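Local structure of pyridoxal kinase (Entamoeba histolytica, 4S1H) at residues C110-G115 and I140-T145; V175-S180 and L189-K194; M1-L6 and Q30-F35; K74-L79 and K104-L109. The protein probably phosphorylates pyridoxal to pyridoxal 5'-phosphate at the expense of ATP, with magnesium. One frame throughout, in Å; residues are numbered along the deposited sequence.

Overall arrangement
The four contacts illustrate how a Rossmann-like kinase places its chemistry at the ends of its strands. Contacts 3 and 4 pair parallel strands of one sheet near their N-terminal ends, away from the nucleotide except where L109 nears the metal site; their centres are about 11 Å apart, and they touch because strands 5-9 and 78-81 are neighbours. Contact 4 is mostly apolar and partly surface, whereas contact 3 adds an amide pair and a subunit interface. Contact 1, wholly buried and near the centre of the chain, continues the same sheet into a magnesium site. Contact 2, an antiparallel hairpin, adjoins contact 1 through backbone bonds to I140 and P142, and both hold ADP.

Contact 1 (C110-G115 and I140-T145); sequences CDPILG and ITPNAT. With MG (magnesium ion), chain D; ADP (adenosine-5'-diphosphate), chain C.
D111 and T141 meet at a magnesium ion. The CB of D111 already lies near T141 OG1; CG stands anti to the backbone N (chi1 -170°), which sends the carboxylate to the metal. OD1 binds magnesium at 2.0 Å and accepts a hydrogen bond of 2.7 Å from T141 OG1, the hydroxyl arriving from above the carboxylate plane. D111 OD2 lies 2.8 Å from water 1, itself a magnesium ligand and a likely donor to it. T141 O, 2.1 Å from the metal, and four waters complete six-fold coordination, so magnesium bridges two acceptors, D111 OD1 and T141 O, that could not bond each other directly. On the strand side, T141 N donates to C110 O over 3.2 Å, and P112 CG packs on P142 CB. Farther along, N143 ND2 is shared: it gives a nearly straight bond of 2.9 Å to G115 O, in the plane of both groups, and another to ADP O1B at 3.1 Å. N143 OD1 caps the helix that follows by accepting from E146 N, which fixes the amide's rotation. Water 4 links the ion to ADP O3B. The last parallel pairing, C110 with I140, thus opens into loops that form the metal and phosphate site at the C-terminal strand ends, as in the ribokinase-like fold.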
# COMPACT_ATOMS: atom_id res chain seq x y z
N CYS A 110 4.55 3.29 18.81
CA CYS A 110 3.39 2.45 19.00
C CYS A 110 2.16 3.33 18.94
O CYS A 110 1.98 4.23 19.77
CB CYS A 110 3.46 1.69 20.33
SG CYS A 110 2.06 0.60 20.62
N ASP A 111 1.31 3.11 17.95
CA ASP A 111 0.05 3.84 17.85
C ASP A 111 -1.05 2.87 18.27
O ASP A 111 -1.49 2.05 17.47
CB ASP A 111 -0.14 4.24 16.38
CG ASP A 111 -1.26 5.19 16.18
OD1 ASP A 111 -1.64 5.88 17.14
OD2 ASP A 111 -1.72 5.32 15.01
N PRO A 112 -1.48 2.93 19.53
CA PRO A 112 -2.49 2.00 20.00
C PRO A 112 -3.83 2.38 19.39
O PRO A 112 -4.26 3.51 19.52
CB PRO A 112 -2.46 2.19 21.50
CG PRO A 112 -2.00 3.60 21.71
CD PRO A 112 -1.16 3.96 20.51
N ILE A 113 -4.46 1.44 18.70
CA ILE A 113 -5.76 1.66 18.06
C ILE A 113 -6.77 0.82 18.81
O ILE A 113 -6.86 -0.39 18.65
CB ILE A 113 -5.77 1.26 16.57
CG1 ILE A 113 -4.58 1.88 15.84
CG2 ILE A 113 -7.10 1.68 15.93
CD1 ILE A 113 -4.50 3.38 15.92
N LEU A 114 -7.52 1.49 19.66
CA LEU A 114 -8.46 0.80 20.52
C LEU A 114 -9.88 1.37 20.42
O LEU A 114 -10.85 0.62 20.53
CB LEU A 114 -7.99 0.83 21.96
CG LEU A 114 -6.62 0.22 22.24
CD1 LEU A 114 -6.28 0.44 23.69
CD2 LEU A 114 -6.63 -1.26 21.93
N GLY A 115 -10.01 2.67 20.22
CA GLY A 115 -11.35 3.27 20.17
C GLY A 115 -11.32 4.78 20.12
O GLY A 115 -10.28 5.40 19.99
N ILE A 140 4.41 6.86 22.15
CA ILE A 140 3.08 6.35 21.87
C ILE A 140 2.17 7.49 21.46
O ILE A 140 2.34 8.62 21.96
CB ILE A 140 2.49 5.51 23.01
CG1 ILE A 140 2.22 6.33 24.28
CG2 ILE A 140 3.43 4.36 23.35
CD1 ILE A 140 1.40 5.55 25.29
N THR A 141 1.17 7.21 20.61
CA THR A 141 0.29 8.25 20.03
C THR A 141 -1.21 7.95 20.19
O THR A 141 -1.96 7.91 19.18
CB THR A 141 0.63 8.47 18.55
OG1 THR A 141 0.53 7.22 17.87
CG2 THR A 141 2.04 8.98 18.37
N PRO A 142 -1.67 7.70 21.42
CA PRO A 142 -3.09 7.48 21.62
C PRO A 142 -3.92 8.77 21.53
O PRO A 142 -3.42 9.85 21.86
CB PRO A 142 -3.14 7.01 23.08
CG PRO A 142 -2.03 7.77 23.74
CD PRO A 142 -0.94 7.78 22.70
N ASN A 143 -5.19 8.65 21.17
CA ASN A 143 -6.17 9.67 21.50
C ASN A 143 -6.57 9.57 22.99
O ASN A 143 -6.11 8.68 23.73
CB ASN A 143 -7.38 9.63 20.54
CG ASN A 143 -8.21 8.36 20.69
OD1 ASN A 143 -8.25 7.75 21.75
ND2 ASN A 143 -8.87 7.96 19.60
N ALA A 144 -7.41 10.49 23.46
CA ALA A 144 -7.78 10.52 24.88
C ALA A 144 -8.48 9.24 25.32
O ALA A 144 -8.23 8.73 26.41
CB ALA A 144 -8.62 11.72 25.19
N THR A 145 -9.35 8.70 24.47
CA THR A 145 -10.05 7.47 24.78
C THR A 145 -9.09 6.29 24.98
O THR A 145 -9.23 5.50 25.92
CB THR A 145 -11.06 7.14 23.67
OG1 THR A 145 -12.10 8.13 23.67
CG2 THR A 145 -11.71 5.79 23.91
MG MG D . -2.99 7.33 17.39
PB ADP C . -7.72 9.07 15.99
O1B ADP C . -8.96 9.33 16.83
O2B ADP C . -8.03 8.64 14.57
O3B ADP C . -6.72 8.25 16.74
PA ADP C . -7.43 11.93 16.44
O1A ADP C . -6.68 12.13 17.72
O2A ADP C . -8.92 12.03 16.43
O3A ADP C . -7.01 10.50 15.79
O5' ADP C . -6.87 12.91 15.33
C5' ADP C . -5.51 13.03 14.98
C4' ADP C . -5.28 14.45 14.58
O4' ADP C . -6.14 14.78 13.49
C3' ADP C . -5.64 15.42 15.70
O3' ADP C . -4.51 15.68 16.54
C2' ADP C . -6.12 16.62 14.94
O2' ADP C . -5.01 17.42 14.56
C1' ADP C . -6.75 16.05 13.69
N9 ADP C . -8.23 15.90 13.74
C8 ADP C . -8.97 14.79 13.91
N7 ADP C . -10.29 15.07 13.86
C5 ADP C . -10.40 16.39 13.64
C6 ADP C . -11.52 17.35 13.46
N6 ADP C . -12.79 16.91 13.53
N1 ADP C . -11.19 18.64 13.25
C2 ADP C . -9.90 19.07 13.19
N3 ADP C . -8.84 18.24 13.34
C4 ADP C . -9.04 16.92 13.56
O HOH W 1 -3.98 6.84 15.48
O HOH W 2 -4.22 6.10 18.33
O HOH W 3 -1.69 8.75 16.11
O HOH W 4 -4.25 8.93 17.66

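Contact 2 (V175-S180 and L189-K194); sequences VILVTS and LLCSFK. With ADP (adenosine-5'-diphosphate), chain C.
A beta hairpin, strands 175-183 and 186-193, forms this contact, and its first strand runs on into the ADP pocket. The strands are antiparallel, their axes 4.7 Å apart. I176 with S192 and V178 with L190 are the hydrogen-bonded pairs, each joined by two backbone bonds; V178 N to L190 O is the shortest, at 2.7 Å. V175 with F193 and L177 with C191 are non-hydrogen-bonded pairs, and their side chains share the face packed near helix 234-250. There V175 CG2 lies 3.7 Å from F193 CD2, the two side chains side by side and the methyl oblique to the ring, while V175 CG1 reaches C191 SG. L177 CD1 wedges between two partners, touching L189 CD2 at 3.6 Å and C191 CB at 3.8 Å. The other face, with I176 and S192, is covered by helix 158-170, where S192 OG bonds to H169 NE2. V178 and L190 also lie side by side on this face, in a looser touch. Beyond the paired region the chemistry turns polar. T179 O accepts a bond from the ribose hydroxyl O3' of ADP, so a main-chain carbonyl holds the ribose. Two hydroxyls, each set between its backbone N and carbonyl carbon (chi1 58° and 55°), grip one alpha-phosphate oxygen: T179 OG1 donates to ADP O1A at 2.6 Å, and S180 OG donates to the same O1A at 2.7 Å.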
# COMPACT_ATOMS: atom_id res chain seq x y z
N VAL A 175 7.83 9.01 25.98
CA VAL A 175 7.09 10.10 25.34
C VAL A 175 5.68 9.65 25.03
O VAL A 175 5.48 8.58 24.49
CB VAL A 175 7.77 10.62 24.07
CG1 VAL A 175 7.03 11.84 23.54
CG2 VAL A 175 9.24 10.94 24.32
N ILE A 176 4.71 10.48 25.34
CA ILE A 176 3.31 10.20 25.09
C ILE A 176 2.75 11.41 24.39
O ILE A 176 2.75 12.50 24.96
CB ILE A 176 2.51 9.88 26.36
CG1 ILE A 176 3.13 8.70 27.15
CG2 ILE A 176 1.06 9.59 26.03
CD1 ILE A 176 2.69 8.69 28.59
N LEU A 177 2.27 11.24 23.17
CA LEU A 177 1.61 12.25 22.41
C LEU A 177 0.12 11.90 22.45
O LEU A 177 -0.32 10.97 21.81
CB LEU A 177 2.12 12.26 20.95
CG LEU A 177 1.66 13.43 20.11
CD1 LEU A 177 2.25 14.75 20.60
CD2 LEU A 177 2.00 13.22 18.65
N VAL A 178 -0.65 12.65 23.24
CA VAL A 178 -2.09 12.48 23.31
C VAL A 178 -2.69 13.33 22.20
O VAL A 178 -2.61 14.53 22.23
CB VAL A 178 -2.66 12.88 24.70
CG1 VAL A 178 -4.11 12.44 24.76
CG2 VAL A 178 -1.85 12.25 25.82
N THR A 179 -3.23 12.67 21.20
CA THR A 179 -3.46 13.31 19.88
C THR A 179 -4.73 14.15 19.87
O THR A 179 -4.90 14.99 18.98
CB THR A 179 -3.51 12.28 18.73
OG1 THR A 179 -4.52 11.30 18.94
CG2 THR A 179 -2.18 11.57 18.61
N SER A 180 -5.64 13.86 20.78
CA SER A 180 -6.88 14.62 20.86
C SER A 180 -7.50 14.51 22.22
O SER A 180 -7.72 13.40 22.72
CB SER A 180 -7.91 14.20 19.80
OG SER A 180 -8.22 12.83 19.82
N LEU A 189 -3.93 18.77 21.80
CA LEU A 189 -2.92 17.77 21.75
C LEU A 189 -1.96 18.04 22.90
O LEU A 189 -1.63 19.19 23.15
CB LEU A 189 -2.21 17.81 20.39
CG LEU A 189 -0.96 16.99 20.18
CD1 LEU A 189 -0.92 16.45 18.73
CD2 LEU A 189 0.29 17.79 20.49
N LEU A 190 -1.56 16.99 23.61
CA LEU A 190 -0.59 17.08 24.70
C LEU A 190 0.62 16.21 24.37
O LEU A 190 0.47 15.05 23.92
CB LEU A 190 -1.24 16.62 26.00
CG LEU A 190 -0.29 16.33 27.17
CD1 LEU A 190 0.31 17.61 27.74
CD2 LEU A 190 -1.05 15.54 28.22
N CYS A 191 1.83 16.77 24.49
CA CYS A 191 3.06 15.99 24.39
C CYS A 191 3.71 15.98 25.75
O CYS A 191 4.06 17.05 26.27
CB CYS A 191 4.01 16.59 23.39
SG CYS A 191 5.31 15.43 22.92
N SER A 192 3.83 14.79 26.33
CA SER A 192 4.26 14.62 27.71
C SER A 192 5.52 13.75 27.70
O SER A 192 5.54 12.70 27.08
CB SER A 192 3.18 13.91 28.50
OG SER A 192 3.57 13.61 29.84
N PHE A 193 6.53 14.18 28.48
CA PHE A 193 7.82 13.50 28.58
C PHE A 193 8.02 12.93 29.97
O PHE A 193 7.73 13.60 31.00
CB PHE A 193 8.96 14.44 28.24
CG PHE A 193 8.93 14.96 26.85
CD1 PHE A 193 8.19 16.08 26.54
CD2 PHE A 193 9.64 14.31 25.84
CE1 PHE A 193 8.15 16.57 25.26
CE2 PHE A 193 9.60 14.80 24.55
CZ PHE A 193 8.85 15.92 24.24
N LYS A 194 8.54 11.71 30.04
CA LYS A 194 9.00 11.12 31.31
C LYS A 194 10.11 11.97 31.92
O LYS A 194 10.13 12.22 33.14
CB LYS A 194 9.49 9.69 31.09
CG LYS A 194 10.06 8.98 32.32
CD LYS A 194 10.45 7.55 32.00
CE LYS A 194 11.14 6.88 33.17
NZ LYS A 194 10.22 6.62 34.31
PB ADP C . -7.72 9.07 15.99
O1B ADP C . -8.96 9.33 16.83
O2B ADP C . -8.03 8.64 14.57
O3B ADP C . -6.72 8.25 16.74
PA ADP C . -7.43 11.93 16.44
O1A ADP C . -6.68 12.13 17.72
O2A ADP C . -8.92 12.03 16.43
O3A ADP C . -7.01 10.50 15.79
O5' ADP C . -6.87 12.91 15.33
C5' ADP C . -5.51 13.03 14.98
C4' ADP C . -5.28 14.45 14.58
O4' ADP C . -6.14 14.78 13.49
C3' ADP C . -5.64 15.42 15.70
O3' ADP C . -4.51 15.68 16.54
C2' ADP C . -6.12 16.62 14.94
O2' ADP C . -5.01 17.42 14.56
C1' ADP C . -6.75 16.05 13.69
N9 ADP C . -8.23 15.90 13.74
C8 ADP C . -8.97 14.79 13.91
N7 ADP C . -10.29 15.07 13.86
C5 ADP C . -10.40 16.39 13.64
C6 ADP C . -11.52 17.35 13.46
N6 ADP C . -12.79 16.91 13.53
N1 ADP C . -11.19 18.64 13.25
C2 ADP C . -9.90 19.07 13.19
N3 ADP C . -8.84 18.24 13.34
C4 ADP C . -9.04 16.92 13.56

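Contact 3 (M1-L6 and Q30-F35); sequences MTNKVL and QIQSIF
N3 and Q32 join side chains where a beta-alpha-beta unit begins, strand 5-9 being linked through helix 18-28 to the parallel strand 33-41. In the tight inner part, I34 N donates almost straight to V5 O at 2.8 Å, and Q32 O accepts from K4 N at 2.9 Å and more weakly from V5 N. V5 CG2 meets I31 CG2 at 3.6 Å, toward helix 216-229; on the other face L6 CD1 meets I34 CG2 at the same distance. S33 OG, close beside V5 CB, bonds to I31 O. The looser part lies toward exposed M1 and T2, where the M1 side chain crosses that of Q32 at about a right angle, M1 CB and CE each 3.7 Å from Q32 OE1. Between these zones I34 CG1 underlies the N3 amide, 3.5 Å from N3 CG. N3 ND2 bonds to L72 O and to S14 OG of the second subunit, tying the strand pair to it. With CG opposite its backbone N (chi1 -175°), the extended Q32 brings its amide to N3. N3 OD1 takes a water shared with S33 O and, with the amide planes 70° apart, a 2.9 Å bond from Q32 NE2, which sits above the N3 carbonyl plane.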
# COMPACT_ATOMS: atom_id res chain seq x y z
N MET A 1 19.59 -0.19 -1.60
CA MET A 1 18.14 -0.31 -1.24
C MET A 1 17.95 -1.18 0.01
O MET A 1 17.96 -2.41 -0.08
CB MET A 1 17.34 -0.95 -2.38
CG MET A 1 17.08 -0.07 -3.59
SD MET A 1 16.20 -1.04 -4.84
CE MET A 1 14.58 -1.21 -4.09
N THR A 2 17.76 -0.54 1.15
CA THR A 2 17.48 -1.24 2.40
C THR A 2 16.18 -0.73 3.01
O THR A 2 15.87 0.46 2.96
CB THR A 2 18.61 -1.02 3.40
OG1 THR A 2 18.74 0.36 3.67
CG2 THR A 2 19.95 -1.55 2.81
N ASN A 3 15.43 -1.65 3.61
CA ASN A 3 14.22 -1.30 4.32
C ASN A 3 14.59 -0.61 5.62
O ASN A 3 15.33 -1.17 6.41
CB ASN A 3 13.41 -2.56 4.60
CG ASN A 3 12.89 -3.19 3.33
OD1 ASN A 3 12.33 -2.50 2.49
ND2 ASN A 3 13.08 -4.49 3.18
N LYS A 4 14.09 0.61 5.81
CA LYS A 4 14.40 1.41 7.00
C LYS A 4 13.30 1.31 8.04
O LYS A 4 13.57 1.50 9.25
CB LYS A 4 14.64 2.85 6.57
CG LYS A 4 15.06 3.77 7.71
CD LYS A 4 15.45 5.16 7.23
CE LYS A 4 16.77 5.18 6.50
NZ LYS A 4 17.24 6.58 6.33
N VAL A 5 12.05 1.08 7.60
CA VAL A 5 10.90 1.03 8.48
C VAL A 5 10.18 -0.29 8.37
O VAL A 5 10.05 -0.83 7.27
CB VAL A 5 9.87 2.16 8.15
CG1 VAL A 5 8.67 2.13 9.09
CG2 VAL A 5 10.56 3.52 8.17
N LEU A 6 9.68 -0.79 9.49
CA LEU A 6 8.74 -1.91 9.50
C LEU A 6 7.49 -1.42 10.17
O LEU A 6 7.55 -0.86 11.27
CB LEU A 6 9.32 -3.11 10.24
CG LEU A 6 8.38 -4.23 10.64
CD1 LEU A 6 7.89 -4.94 9.38
CD2 LEU A 6 9.11 -5.18 11.58
N GLN A 30 9.52 8.85 0.22
CA GLN A 30 10.55 7.97 -0.31
C GLN A 30 11.37 7.30 0.79
O GLN A 30 12.59 7.16 0.69
CB GLN A 30 11.42 8.72 -1.32
CG GLN A 30 10.60 9.21 -2.52
CD GLN A 30 11.37 10.20 -3.31
OE1 GLN A 30 11.40 11.37 -2.95
NE2 GLN A 30 12.03 9.75 -4.37
N ILE A 31 10.65 6.81 1.78
CA ILE A 31 11.22 6.06 2.91
C ILE A 31 10.88 4.58 2.65
O ILE A 31 9.71 4.18 2.66
CB ILE A 31 10.67 6.57 4.26
CG1 ILE A 31 11.07 8.06 4.51
CG2 ILE A 31 11.17 5.67 5.37
CD1 ILE A 31 10.34 8.74 5.65
N GLN A 32 11.91 3.80 2.32
CA GLN A 32 11.68 2.40 1.97
C GLN A 32 11.23 1.65 3.22
O GLN A 32 11.90 1.68 4.26
CB GLN A 32 12.94 1.78 1.40
CG GLN A 32 12.66 0.37 0.92
CD GLN A 32 13.78 -0.24 0.11
OE1 GLN A 32 14.33 0.41 -0.77
NE2 GLN A 32 14.12 -1.49 0.40
N SER A 33 10.07 0.99 3.11
CA SER A 33 9.39 0.39 4.27
C SER A 33 8.80 -0.99 3.95
O SER A 33 8.48 -1.27 2.80
CB SER A 33 8.28 1.31 4.73
OG SER A 33 8.81 2.61 4.99
N ILE A 34 8.71 -1.81 4.99
CA ILE A 34 8.01 -3.07 4.96
C ILE A 34 6.63 -2.85 5.58
O ILE A 34 6.53 -2.31 6.69
CB ILE A 34 8.78 -4.13 5.78
CG1 ILE A 34 10.21 -4.32 5.26
CG2 ILE A 34 8.01 -5.44 5.79
CD1 ILE A 34 11.09 -5.15 6.19
N PHE A 35 5.59 -3.28 4.89
CA PHE A 35 4.21 -3.13 5.34
C PHE A 35 3.58 -4.51 5.58
O PHE A 35 3.09 -5.16 4.63
CB PHE A 35 3.37 -2.31 4.37
CG PHE A 35 3.92 -0.94 4.09
CD1 PHE A 35 4.86 -0.74 3.07
CD2 PHE A 35 3.52 0.15 4.85
CE1 PHE A 35 5.37 0.54 2.82
CE2 PHE A 35 4.01 1.42 4.56
CZ PHE A 35 4.96 1.61 3.58
O HOH W 5 10.27 -2.82 0.59

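Contact 4 (K74-L79 and K104-L109); sequences KDIEFL and KKVYFL
The F108 ring receives L79 CD2 over one face, a CH-pi contact with the methyl 3.9 Å from the ring centroid and displaced toward the rim; L79 O lies in plane at the ring's edge. A chi1 of -178° carries L79 CG away from its own N and lays the branch across the phenylalanine. On the opposite face of the sheet F78 CD1 comes to Y107 CB at 3.7 Å, the two side chains meeting at a slant. A ladder of parallel-strand bonds holds the backbones between them. Y107 N donates to E77 O, L79 N to Y107 O and L109 N to L79 O, each at 2.9 Å, so Y107 is gripped through both its N and its O. Before the strands begin, V106 CG1 fills in beside I76 CG2 and L79 CB. K104 then folds its aliphatic chain over the adjoining loop: CE lies 3.2 Å from I76 O and near K74 O, while NZ bends off to bond I100 O at the end of the preceding helix. I76 O is buried here without a polar partner in the model. At the surface K74 NZ forms a salt bridge with its neighbour D75 OD2, on the carboxylate's syn lone pair. The whole is one beta-alpha-beta unit, strand 78-81, helix 87-100 and strand 107-110. That helix covers L79, V106 and F108, helix 216-229 covers F78, Y107 and L109, and strand 5-9 continues the sheet beyond 78-81.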
# COMPACT_ATOMS: atom_id res chain seq x y z
N LYS A 74 17.09 -6.56 8.27
CA LYS A 74 18.34 -6.48 9.03
C LYS A 74 18.73 -5.02 9.35
O LYS A 74 19.47 -4.78 10.29
CB LYS A 74 19.49 -7.24 8.32
CG LYS A 74 20.47 -6.36 7.54
CD LYS A 74 21.35 -7.14 6.54
CE LYS A 74 21.28 -6.53 5.15
NZ LYS A 74 22.17 -5.34 5.03
N ASP A 75 18.22 -4.07 8.55
CA ASP A 75 18.62 -2.67 8.59
C ASP A 75 17.53 -1.74 9.14
O ASP A 75 17.67 -0.54 9.07
CB ASP A 75 18.99 -2.22 7.17
CG ASP A 75 20.12 -3.06 6.55
OD1 ASP A 75 21.18 -3.16 7.19
OD2 ASP A 75 19.92 -3.65 5.46
N ILE A 76 16.45 -2.32 9.67
CA ILE A 76 15.33 -1.57 10.22
C ILE A 76 15.84 -0.61 11.30
O ILE A 76 16.61 -1.02 12.13
CB ILE A 76 14.28 -2.55 10.82
CG1 ILE A 76 13.58 -3.34 9.72
CG2 ILE A 76 13.23 -1.84 11.67
CD1 ILE A 76 13.04 -2.51 8.59
N GLU A 77 15.50 0.66 11.17
CA GLU A 77 15.80 1.68 12.23
C GLU A 77 14.56 2.19 12.95
O GLU A 77 14.68 2.87 13.99
CB GLU A 77 16.56 2.85 11.62
CG GLU A 77 17.91 2.46 11.01
CD GLU A 77 18.57 3.61 10.26
OE1 GLU A 77 18.50 4.77 10.73
OE2 GLU A 77 19.18 3.35 9.21
N PHE A 78 13.39 1.90 12.39
CA PHE A 78 12.11 2.44 12.85
C PHE A 78 11.06 1.37 12.76
O PHE A 78 10.98 0.63 11.77
CB PHE A 78 11.70 3.66 12.02
CG PHE A 78 12.68 4.79 12.10
CD1 PHE A 78 12.56 5.74 13.14
CD2 PHE A 78 13.74 4.87 11.24
CE1 PHE A 78 13.48 6.78 13.25
CE2 PHE A 78 14.68 5.88 11.34
CZ PHE A 78 14.53 6.84 12.34
N LEU A 79 10.22 1.32 13.80
CA LEU A 79 9.14 0.39 13.88
C LEU A 79 7.88 1.13 14.19
O LEU A 79 7.92 2.05 15.01
CB LEU A 79 9.44 -0.60 14.98
CG LEU A 79 8.44 -1.71 15.22
CD1 LEU A 79 8.38 -2.66 14.04
CD2 LEU A 79 8.87 -2.45 16.45
N LYS A 104 20.38 -3.60 17.43
CA LYS A 104 20.51 -2.25 16.91
C LYS A 104 19.55 -1.33 17.63
O LYS A 104 18.60 -1.78 18.27
CB LYS A 104 20.25 -2.22 15.41
CG LYS A 104 18.97 -2.91 14.96
CD LYS A 104 19.00 -3.32 13.49
CE LYS A 104 17.65 -3.86 13.05
NZ LYS A 104 17.26 -5.12 13.76
N LYS A 105 19.81 -0.03 17.52
CA LYS A 105 18.90 0.98 18.03
C LYS A 105 17.73 1.11 17.04
O LYS A 105 17.94 1.37 15.85
CB LYS A 105 19.61 2.30 18.21
CG LYS A 105 18.92 3.18 19.23
CD LYS A 105 19.57 4.52 19.36
CE LYS A 105 19.49 5.00 20.80
NZ LYS A 105 20.19 6.30 21.01
N VAL A 106 16.53 0.85 17.52
CA VAL A 106 15.33 0.92 16.71
C VAL A 106 14.34 1.81 17.46
O VAL A 106 14.01 1.54 18.60
CB VAL A 106 14.73 -0.47 16.44
CG1 VAL A 106 13.45 -0.39 15.61
CG2 VAL A 106 15.76 -1.35 15.74
N TYR A 107 13.91 2.88 16.81
CA TYR A 107 12.91 3.78 17.34
C TYR A 107 11.50 3.20 17.07
O TYR A 107 11.08 3.07 15.92
CB TYR A 107 13.08 5.17 16.71
CG TYR A 107 12.22 6.28 17.29
CD1 TYR A 107 12.66 7.04 18.38
CD2 TYR A 107 10.99 6.62 16.72
CE1 TYR A 107 11.88 8.08 18.90
CE2 TYR A 107 10.20 7.65 17.24
CZ TYR A 107 10.65 8.38 18.32
OH TYR A 107 9.88 9.41 18.82
N PHE A 108 10.77 2.88 18.13
CA PHE A 108 9.46 2.25 18.01
C PHE A 108 8.37 3.23 18.40
O PHE A 108 8.29 3.67 19.56
CB PHE A 108 9.44 0.98 18.85
CG PHE A 108 8.10 0.30 18.97
CD1 PHE A 108 7.10 0.40 17.99
CD2 PHE A 108 7.83 -0.48 20.11
CE1 PHE A 108 5.89 -0.26 18.15
CE2 PHE A 108 6.64 -1.16 20.22
CZ PHE A 108 5.67 -1.06 19.24
N LEU A 109 7.57 3.61 17.42
CA LEU A 109 6.35 4.38 17.61
C LEU A 109 5.19 3.40 17.66
O LEU A 109 4.86 2.75 16.66
CB LEU A 109 6.15 5.39 16.47
CG LEU A 109 4.99 6.39 16.59
CD1 LEU A 109 5.19 7.51 15.58
CD2 LEU A 109 3.62 5.77 16.41